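Local atomic coordinates of nucleoporin NUP82 (Saccharomyces cerevisiae, PDB entry 3PBP), a protein that serves as a structural component of the nuclear pore complex, its N-terminal domain containing the region that interacts with the nucleoporin NUP116. Residues E235-T240 with N248-L253; S257-N262 with G268-Q273; I164-P169 with F206-F211. The protein carries 1 engineered substitution. One frame throughout, in Å; residues are numbered along the deposited sequence.

Overall arrangement
The N-terminal domain of NUP82 is a β-propeller interrupted by a helical insertion, and its three contacts join different parts of that plan. Contact 3 comes first along the chain and joins two neighbouring β-sheets through buried side chains. Contact 1 follows, closing the turn of the helical pair 220-235 and 243-262 against the second helix. Contact 2 then packs the end of that same helix on strand 269-271, joining the pair to β-structure. Their centres form a nearly equilateral triangle, 20 to 22 Å on a side. Contacts 1 and 3 meet in a packing touch, not a bond: Gln252 NE2 lies 4.1 Å from Tyr209 OH, where helix 243-262 comes up to segment 206-211.

Contact 1 of 3, residues E235-T240 with N248-L253; sequences ESLDST and NVIKQL
Leu237 turns its CG away from its own carbonyl carbon (chi1 -70°) and then extends CD1 straight outward, toward Val249. Val249 answers with CG1, which its first torsion places opposite the backbone N (chi1 175°). The two side chains therefore reach for each other tip to tip, with Leu237 CD1 lying 4.0 Å from Val249 CG1. The same leucine methyl also meets Ile250, whose chain crosses that of Leu237 at about a right angle. Here it is the inner methylene that is touched, Leu237 CD1 standing 4.2 Å from Ile250 CG1. One branch of one leucine thus bridges two successive residues of the helix, and no hydrogen bond spans the two segments.

The course of the backbone fits this economy. Glu235 is the last residue of helix 220-235, and at Leu237 the chain leaves helical conformation, the following residues running away from the second helix. A polar tie helps to hold this departing chain: the carbonyl O of Asp238 accepts a hydrogen bond from Lys246, while the Asp238 carboxylate receives the backbone N of Thr241. On the helix, Ile250 and Leu253 both touch Tyr234 of the preceding helix. The motif is an antiparallel helical hairpin of helices 220-235 and 243-262, whose connecting turn puts Leu237 on the second helix.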
loop_
_atom_site.group_PDB
_atom_site.type_symbol
_atom_site.label_atom_id
_atom_site.label_comp_id
_atom_site.label_asym_id
_atom_site.label_seq_id
_atom_site.Cartn_x
_atom_site.Cartn_y
_atom_site.Cartn_z
ATOM N N GLU A 235 27.366 -6.046 -3.724
ATOM C CA GLU A 235 28.627 -6.446 -3.102
ATOM C C GLU A 235 28.328 -7.362 -1.917
ATOM O O GLU A 235 29.093 -8.269 -1.591
ATOM C CB GLU A 235 29.385 -5.208 -2.605
ATOM C CG GLU A 235 30.720 -5.517 -1.923
ATOM C CD GLU A 235 31.346 -4.309 -1.234
ATOM O OE1 GLU A 235 31.520 -3.251 -1.893
ATOM O OE2 GLU A 235 31.671 -4.428 -0.030
ATOM N N SER A 236 27.201 -7.099 -1.274
ATOM C CA SER A 236 26.749 -7.861 -0.115
ATOM C C SER A 236 26.372 -9.302 -0.470
ATOM O O SER A 236 26.019 -10.092 0.406
ATOM C CB SER A 236 25.550 -7.136 0.516
ATOM O OG SER A 236 24.746 -8.001 1.294
ATOM N N LEU A 237 26.445 -9.644 -1.752
ATOM C CA LEU A 237 26.100 -10.992 -2.194
ATOM C C LEU A 237 27.207 -12.013 -1.947
ATOM O O LEU A 237 28.394 -11.757 -2.191
ATOM C CB LEU A 237 25.736 -10.993 -3.681
ATOM C CG LEU A 237 24.427 -10.320 -4.100
ATOM C CD1 LEU A 237 24.305 -10.333 -5.616
ATOM C CD2 LEU A 237 23.245 -11.041 -3.456
ATOM N N ASP A 238 26.788 -13.164 -1.431
ATOM C CA ASP A 238 27.673 -14.286 -1.150
ATOM C C ASP A 238 26.923 -15.530 -1.653
ATOM O O ASP A 238 25.835 -15.394 -2.211
ATOM C CB ASP A 238 27.979 -14.393 0.354
ATOM C CG ASP A 238 26.725 -14.438 1.212
ATOM O OD1 ASP A 238 26.357 -13.383 1.763
ATOM O OD2 ASP A 238 26.102 -15.515 1.338
ATOM N N SER A 239 27.483 -16.726 -1.456
ATOM C CA SER A 239 26.845 -17.964 -1.934
ATOM C C SER A 239 25.717 -18.556 -1.078
ATOM O O SER A 239 24.882 -19.310 -1.592
ATOM C CB SER A 239 27.899 -19.049 -2.182
ATOM O OG SER A 239 27.330 -20.170 -2.847
ATOM N N THR A 240 25.691 -18.254 0.217
ATOM C CA THR A 240 24.601 -18.762 1.046
ATOM C C THR A 240 23.365 -17.990 0.606
ATOM O O THR A 240 22.260 -18.530 0.618
ATOM C CB THR A 240 24.838 -18.528 2.554
ATOM O OG1 THR A 240 25.911 -19.369 3.008
ATOM C CG2 THR A 240 23.568 -18.855 3.350
ATOM N N ASN A 248 16.900 -11.027 -7.669
ATOM C CA ASN A 248 16.312 -9.698 -7.494
ATOM C C ASN A 248 17.371 -8.602 -7.354
ATOM O O ASN A 248 17.278 -7.566 -8.009
ATOM C CB ASN A 248 15.396 -9.654 -6.258
ATOM C CG ASN A 248 14.022 -10.264 -6.506
ATOM O OD1 ASN A 248 13.557 -10.364 -7.639
ATOM N ND2 ASN A 248 13.358 -10.650 -5.429
ATOM N N VAL A 249 18.357 -8.828 -6.484
ATOM C CA VAL A 249 19.421 -7.862 -6.255
ATOM C C VAL A 249 20.140 -7.550 -7.559
ATOM O O VAL A 249 20.457 -6.391 -7.838
ATOM C CB VAL A 249 20.437 -8.392 -5.221
ATOM C CG1 VAL A 249 21.595 -7.437 -5.084
ATOM C CG2 VAL A 249 19.754 -8.580 -3.897
ATOM N N ILE A 250 20.398 -8.583 -8.358
ATOM C CA ILE A 250 21.072 -8.370 -9.631
ATOM C C ILE A 250 20.141 -7.629 -10.574
ATOM O O ILE A 250 20.574 -6.756 -11.324
ATOM C CB ILE A 250 21.515 -9.697 -10.260
ATOM C CG1 ILE A 250 22.718 -10.238 -9.475
ATOM C CG2 ILE A 250 21.855 -9.495 -11.738
ATOM C CD1 ILE A 250 23.131 -11.625 -9.882
ATOM N N LYS A 251 18.859 -7.967 -10.524
ATOM C CA LYS A 251 17.887 -7.287 -11.363
ATOM C C LYS A 251 17.801 -5.825 -10.966
ATOM O O LYS A 251 17.720 -4.938 -11.818
ATOM C CB LYS A 251 16.511 -7.906 -11.204
ATOM C CG LYS A 251 16.263 -9.090 -12.071
ATOM C CD LYS A 251 14.799 -9.399 -12.059
ATOM C CE LYS A 251 14.355 -9.819 -13.428
ATOM N NZ LYS A 251 12.919 -9.494 -13.636
ATOM N N GLN A 252 17.804 -5.580 -9.659
ATOM C CA GLN A 252 17.718 -4.220 -9.155
ATOM C C GLN A 252 18.881 -3.401 -9.688
ATOM O O GLN A 252 18.698 -2.307 -10.210
ATOM C CB GLN A 252 17.735 -4.191 -7.622
ATOM C CG GLN A 252 17.560 -2.779 -7.077
ATOM C CD GLN A 252 17.415 -2.721 -5.575
ATOM O OE1 GLN A 252 16.782 -3.582 -4.959
ATOM N NE2 GLN A 252 17.977 -1.688 -4.976
ATOM N N LEU A 253 20.083 -3.939 -9.567
ATOM C CA LEU A 253 21.246 -3.223 -10.043
ATOM C C LEU A 253 21.209 -2.986 -11.546
ATOM O O LEU A 253 21.661 -1.949 -12.016
ATOM C CB LEU A 253 22.521 -3.971 -9.674
ATOM C CG LEU A 253 23.807 -3.243 -10.071
ATOM C CD1 LEU A 253 23.875 -1.853 -9.428
ATOM C CD2 LEU A 253 24.983 -4.099 -9.634
#

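Contact 2 of 3, residues S257-N262 with G268-Q273; sequences SKLHEN and GKVDIQ
Leu259 and Val270 meet at the centre of this contact, their side chains crossing at about a right angle with Leu259 CD2 4.1 Å from Val270 CG2. Leu259 CD2 also lies 4.1 Å from Ile272 CG1, and so fits against two residues on one side of the strand and its extension. Val270 presents CG2 because that methyl lies opposite the backbone N, while CG1 sits between the N and the carbonyl carbon (chi1 59°). Val270 CG2 also comes up against the last turn of the helix, 3.9 Å from Leu259 O, and its other neighbours there are the carbonyl O and CB of Asn262. Nearer the solvent the extended chain of Lys258 crosses Gln273, and Lys258 NZ makes a weak hydrogen bond of 3.5 Å to Gln273 OE1. The stronger partner of that ammonium group is the hydroxyl of Tyr276.

A second shell sets the strand in place. Val270 and Ile272 are hydrogen-bonded through their backbones to Leu216 and Ser214, and both side chains lean on Leu216. In the turn that leads from the helix into the strand, Gly268 and Lys269 form a G1 β bulge opposite Asn264, with the positive phi of Gly268 (57°), and Lys269 makes a cation-pi contact with Tyr137. Behind the contact, His260 packs on Leu223, Asn224 and Leu227, so the end of helix 243-262 lies between helix 220-235 and the antiparallel pair 215-217 and 269-271.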
loop_
_atom_site.group_PDB
_atom_site.type_symbol
_atom_site.label_atom_id
_atom_site.label_comp_id
_atom_site.label_asym_id
_atom_site.label_seq_id
_atom_site.Cartn_x
_atom_site.Cartn_y
_atom_site.Cartn_z
ATOM N N SER A 257 20.748 0.820 -13.039
ATOM C CA SER A 257 21.836 1.218 -13.935
ATOM C C SER A 257 21.257 1.730 -15.244
ATOM O O SER A 257 21.766 2.690 -15.829
ATOM C CB SER A 257 22.759 0.041 -14.235
ATOM O OG SER A 257 23.460 -0.350 -13.075
ATOM N N LYS A 258 20.186 1.086 -15.698
ATOM C CA LYS A 258 19.544 1.481 -16.931
ATOM C C LYS A 258 18.876 2.830 -16.710
ATOM O O LYS A 258 18.819 3.659 -17.616
ATOM C CB LYS A 258 18.517 0.431 -17.348
ATOM C CG LYS A 258 18.223 0.438 -18.826
ATOM C CD LYS A 258 17.191 -0.610 -19.193
ATOM C CE LYS A 258 16.965 -0.657 -20.712
ATOM N NZ LYS A 258 15.873 -1.603 -21.127
ATOM N N LEU A 259 18.364 3.059 -15.504
ATOM C CA LEU A 259 17.735 4.346 -15.215
ATOM C C LEU A 259 18.809 5.418 -15.343
ATOM O O LEU A 259 18.620 6.429 -16.018
ATOM C CB LEU A 259 17.160 4.375 -13.797
ATOM C CG LEU A 259 15.928 3.525 -13.499
ATOM C CD1 LEU A 259 15.513 3.747 -12.059
ATOM C CD2 LEU A 259 14.800 3.897 -14.431
ATOM N N HIS A 260 19.942 5.181 -14.692
ATOM C CA HIS A 260 21.051 6.111 -14.728
ATOM C C HIS A 260 21.493 6.423 -16.160
ATOM O O HIS A 260 22.005 7.506 -16.436
ATOM C CB HIS A 260 22.229 5.540 -13.954
ATOM C CG HIS A 260 23.314 6.535 -13.699
ATOM N ND1 HIS A 260 23.649 6.958 -12.430
ATOM C CD2 HIS A 260 24.108 7.227 -14.550
ATOM C CE1 HIS A 260 24.602 7.870 -12.511
ATOM N NE2 HIS A 260 24.897 8.054 -13.787
ATOM N N GLU A 261 21.294 5.479 -17.074
ATOM C CA GLU A 261 21.695 5.682 -18.461
ATOM C C GLU A 261 20.712 6.527 -19.253
ATOM O O GLU A 261 21.085 7.157 -20.229
ATOM C CB GLU A 261 21.842 4.351 -19.186
ATOM C CG GLU A 261 22.815 3.373 -18.565
ATOM C CD GLU A 261 23.004 2.127 -19.429
ATOM O OE1 GLU A 261 23.729 2.218 -20.447
ATOM O OE2 GLU A 261 22.414 1.065 -19.104
ATOM N N ASN A 262 19.449 6.536 -18.863
ATOM C CA ASN A 262 18.472 7.313 -19.609
ATOM C C ASN A 262 17.942 8.510 -18.855
ATOM O O ASN A 262 17.040 9.199 -19.326
ATOM C CB ASN A 262 17.317 6.418 -20.019
ATOM C CG ASN A 262 17.793 5.175 -20.685
ATOM O OD1 ASN A 262 17.985 4.152 -20.043
ATOM N ND2 ASN A 262 18.026 5.259 -21.984
ATOM N N GLY A 268 15.395 16.289 -14.707
ATOM C CA GLY A 268 15.427 15.461 -13.521
ATOM C C GLY A 268 14.340 14.420 -13.580
ATOM O O GLY A 268 13.629 14.200 -12.602
ATOM N N LYS A 269 14.209 13.778 -14.734
ATOM C CA LYS A 269 13.192 12.762 -14.923
ATOM C C LYS A 269 13.775 11.631 -15.745
ATOM O O LYS A 269 14.868 11.758 -16.283
ATOM C CB LYS A 269 11.995 13.359 -15.658
ATOM C CG LYS A 269 12.334 13.830 -17.053
ATOM C CD LYS A 269 11.108 14.008 -17.909
ATOM C CE LYS A 269 11.486 14.000 -19.379
ATOM N NZ LYS A 269 10.277 13.882 -20.243
ATOM N N VAL A 270 13.039 10.526 -15.830
ATOM C CA VAL A 270 13.460 9.357 -16.599
ATOM C C VAL A 270 12.225 8.541 -16.957
ATOM O O VAL A 270 11.321 8.399 -16.141
ATOM C CB VAL A 270 14.463 8.482 -15.801
ATOM C CG1 VAL A 270 13.841 8.000 -14.504
ATOM C CG2 VAL A 270 14.902 7.312 -16.647
ATOM N N ASP A 271 12.174 8.033 -18.186
ATOM C CA ASP A 271 11.032 7.234 -18.632
ATOM C C ASP A 271 11.137 5.815 -18.126
ATOM O O ASP A 271 12.234 5.261 -18.038
ATOM C CB ASP A 271 10.948 7.200 -20.152
ATOM C CG ASP A 271 10.629 8.551 -20.742
ATOM O OD1 ASP A 271 9.636 9.154 -20.289
ATOM O OD2 ASP A 271 11.360 9.009 -21.654
ATOM N N ILE A 272 9.994 5.218 -17.808
ATOM C CA ILE A 272 9.980 3.854 -17.313
ATOM C C ILE A 272 9.013 2.987 -18.095
ATOM O O ILE A 272 7.806 3.208 -18.067
ATOM C CB ILE A 272 9.648 3.845 -15.823
ATOM C CG1 ILE A 272 10.785 4.563 -15.075
ATOM C CG2 ILE A 272 9.425 2.418 -15.343
ATOM C CD1 ILE A 272 10.696 4.524 -13.587
ATOM N N GLN A 273 9.571 1.998 -18.791
ATOM C CA GLN A 273 8.815 1.074 -19.642
ATOM C C GLN A 273 7.817 0.212 -18.883
ATOM O O GLN A 273 8.109 -0.273 -17.794
ATOM C CB GLN A 273 9.795 0.183 -20.400
ATOM C CG GLN A 273 11.090 0.903 -20.755
ATOM C CD GLN A 273 12.046 0.050 -21.576
ATOM O OE1 GLN A 273 12.467 -1.034 -21.156
ATOM N NE2 GLN A 273 12.397 0.542 -22.758
#

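Contact 3 of 3, residues I164-P169 with F206-F211; sequences IVLNKP and FAFYPF
Two phenylalanine rings, Phe208 and Phe211, receive the side chains of Leu166 and Asn167. Their planes are inclined to each other by about 57°. At the edge of the Phe208 ring, close to its plane, sits Asn167 CB, 4.0 Å from Phe208 CZ. Leu166 CD1 approaches both rings obliquely, at 3.6 Å from Phe211 CE1 and 4.2 Å from Phe208 CD1. Nearer the backbone, Leu166 CB lies 4.2 Å from Phe208 CE1. One methyl is thereby shared by two aromatic rings that come from residues three apart in sequence. The first torsions set the two rings differently: Phe208 has CG opposite its carbonyl carbon (chi1 -74°), whereas in Phe211 it lies opposite the backbone N (chi1 -167°).

The rings lie between two successive antiparallel sheets, neighbouring blades of the β-propeller. Strand 164-166 is the outermost of one sheet and pairs with strand 151-155; strand 204-208 is the last of the next sheet and pairs with strand 194-198. Ile151 touches both rings from the first sheet, while Cys196 and Leu194 adjoin Phe208 and Phe211 from the second.

Beyond the strand, Asn167 adopts a left-handed backbone conformation. Its buried amide is held by two hydrogen bonds from ND2, to the carbonyl oxygens of Asp149 and Val179, and its own backbone O accepts one from Arg178. On the other segment, the chain passes through the cis peptide bond before Pro210 to Phe211, whose carbonyl O is hydrogen-bonded to His133 NE2.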
loop_
_atom_site.group_PDB
_atom_site.type_symbol
_atom_site.label_atom_id
_atom_site.label_comp_id
_atom_site.label_asym_id
_atom_site.label_seq_id
_atom_site.Cartn_x
_atom_site.Cartn_y
_atom_site.Cartn_z
ATOM N N ILE A 164 -2.319 0.476 -15.585
ATOM C CA ILE A 164 -1.650 -0.688 -15.040
ATOM C C ILE A 164 -2.366 -1.132 -13.781
ATOM O O ILE A 164 -2.644 -0.326 -12.888
ATOM C CB ILE A 164 -0.190 -0.390 -14.732
ATOM C CG1 ILE A 164 0.508 0.041 -16.019
ATOM C CG2 ILE A 164 0.484 -1.628 -14.119
ATOM C CD1 ILE A 164 1.992 0.018 -15.928
ATOM N N VAL A 165 -2.679 -2.419 -13.720
ATOM C CA VAL A 165 -3.383 -2.945 -12.576
ATOM C C VAL A 165 -2.514 -3.920 -11.823
ATOM O O VAL A 165 -2.068 -4.930 -12.373
ATOM C CB VAL A 165 -4.684 -3.645 -13.000
ATOM C CG1 VAL A 165 -5.398 -4.199 -11.782
ATOM C CG2 VAL A 165 -5.576 -2.659 -13.732
ATOM N N LEU A 166 -2.276 -3.603 -10.555
ATOM C CA LEU A 166 -1.463 -4.435 -9.697
ATOM C C LEU A 166 -2.362 -5.049 -8.657
ATOM O O LEU A 166 -3.446 -4.525 -8.387
ATOM C CB LEU A 166 -0.374 -3.604 -9.022
ATOM C CG LEU A 166 0.549 -2.810 -9.950
ATOM C CD1 LEU A 166 1.781 -2.395 -9.184
ATOM C CD2 LEU A 166 0.964 -3.654 -11.139
ATOM N N ASN A 167 -1.887 -6.146 -8.066
ATOM C CA ASN A 167 -2.608 -6.911 -7.044
ATOM C C ASN A 167 -3.948 -7.402 -7.606
ATOM O O ASN A 167 -4.998 -7.270 -6.972
ATOM C CB ASN A 167 -2.814 -6.072 -5.763
ATOM C CG ASN A 167 -3.046 -6.939 -4.524
ATOM O OD1 ASN A 167 -2.330 -7.918 -4.293
ATOM N ND2 ASN A 167 -4.036 -6.576 -3.720
ATOM N N LYS A 168 -3.890 -7.969 -8.811
ATOM C CA LYS A 168 -5.072 -8.488 -9.489
ATOM C C LYS A 168 -5.638 -9.677 -8.727
ATOM O O LYS A 168 -4.906 -10.388 -8.023
ATOM C CB LYS A 168 -4.719 -8.934 -10.906
ATOM C CG LYS A 168 -4.143 -7.855 -11.794
ATOM C CD LYS A 168 -3.752 -8.440 -13.139
ATOM C CE LYS A 168 -2.850 -7.497 -13.926
ATOM N NZ LYS A 168 -2.233 -8.160 -15.118
ATOM N N PRO A 169 -6.954 -9.912 -8.849
ATOM C CA PRO A 169 -7.553 -11.046 -8.142
ATOM C C PRO A 169 -6.986 -12.379 -8.643
ATOM O O PRO A 169 -6.549 -12.491 -9.792
ATOM C CB PRO A 169 -9.042 -10.887 -8.441
ATOM C CG PRO A 169 -9.201 -9.405 -8.610
ATOM C CD PRO A 169 -7.993 -9.054 -9.442
ATOM N N PHE A 206 2.264 -4.488 3.815
ATOM C CA PHE A 206 2.839 -5.093 2.631
ATOM C C PHE A 206 3.456 -3.940 1.870
ATOM O O PHE A 206 3.277 -2.769 2.245
ATOM C CB PHE A 206 1.768 -5.793 1.789
ATOM C CG PHE A 206 1.190 -7.020 2.446
ATOM C CD1 PHE A 206 0.311 -6.908 3.529
ATOM C CD2 PHE A 206 1.569 -8.285 2.027
ATOM C CE1 PHE A 206 -0.175 -8.044 4.184
ATOM C CE2 PHE A 206 1.086 -9.425 2.677
ATOM C CZ PHE A 206 0.216 -9.301 3.758
ATOM N N ALA A 207 4.195 -4.247 0.812
ATOM C CA ALA A 207 4.810 -3.174 0.061
ATOM C C ALA A 207 5.137 -3.533 -1.366
ATOM O O ALA A 207 5.495 -4.664 -1.670
ATOM C CB ALA A 207 6.064 -2.705 0.772
ATOM N N PHE A 208 4.981 -2.545 -2.236
ATOM C CA PHE A 208 5.291 -2.668 -3.650
ATOM C C PHE A 208 6.607 -1.902 -3.852
ATOM O O PHE A 208 6.675 -0.689 -3.648
ATOM C CB PHE A 208 4.190 -2.021 -4.482
ATOM C CG PHE A 208 2.936 -2.811 -4.540
ATOM C CD1 PHE A 208 2.817 -3.885 -5.422
ATOM C CD2 PHE A 208 1.858 -2.477 -3.732
ATOM C CE1 PHE A 208 1.630 -4.615 -5.499
ATOM C CE2 PHE A 208 0.666 -3.194 -3.794
ATOM C CZ PHE A 208 0.550 -4.269 -4.684
ATOM N N TYR A 209 7.657 -2.619 -4.223
ATOM C CA TYR A 209 8.955 -2.002 -4.450
ATOM C C TYR A 209 9.559 -2.674 -5.674
ATOM O O TYR A 209 9.916 -3.851 -5.624
ATOM C CB TYR A 209 9.863 -2.203 -3.230
ATOM C CG TYR A 209 11.193 -1.483 -3.344
ATOM C CD1 TYR A 209 11.248 -0.163 -3.789
ATOM C CD2 TYR A 209 12.399 -2.117 -3.014
ATOM C CE1 TYR A 209 12.464 0.512 -3.906
ATOM C CE2 TYR A 209 13.621 -1.449 -3.125
ATOM C CZ TYR A 209 13.648 -0.134 -3.573
ATOM O OH TYR A 209 14.846 0.550 -3.685
ATOM N N PRO A 210 9.694 -1.935 -6.793
ATOM C CA PRO A 210 9.338 -0.526 -6.990
ATOM C C PRO A 210 7.880 -0.304 -7.419
ATOM O O PRO A 210 7.262 -1.183 -8.006
ATOM C CB PRO A 210 10.288 -0.123 -8.094
ATOM C CG PRO A 210 10.135 -1.332 -9.028
ATOM C CD PRO A 210 10.200 -2.515 -8.059
ATOM N N PHE A 211 7.336 0.875 -7.132
ATOM C CA PHE A 211 5.973 1.208 -7.556
ATOM C C PHE A 211 6.182 2.479 -8.371
ATOM O O PHE A 211 6.034 3.591 -7.868
ATOM C CB PHE A 211 5.075 1.504 -6.363
ATOM C CG PHE A 211 3.620 1.549 -6.710
ATOM C CD1 PHE A 211 2.866 0.382 -6.736
ATOM C CD2 PHE A 211 2.997 2.754 -6.987
ATOM C CE1 PHE A 211 1.515 0.422 -7.028
ATOM C CE2 PHE A 211 1.650 2.802 -7.280
ATOM C CZ PHE A 211 0.906 1.635 -7.300
#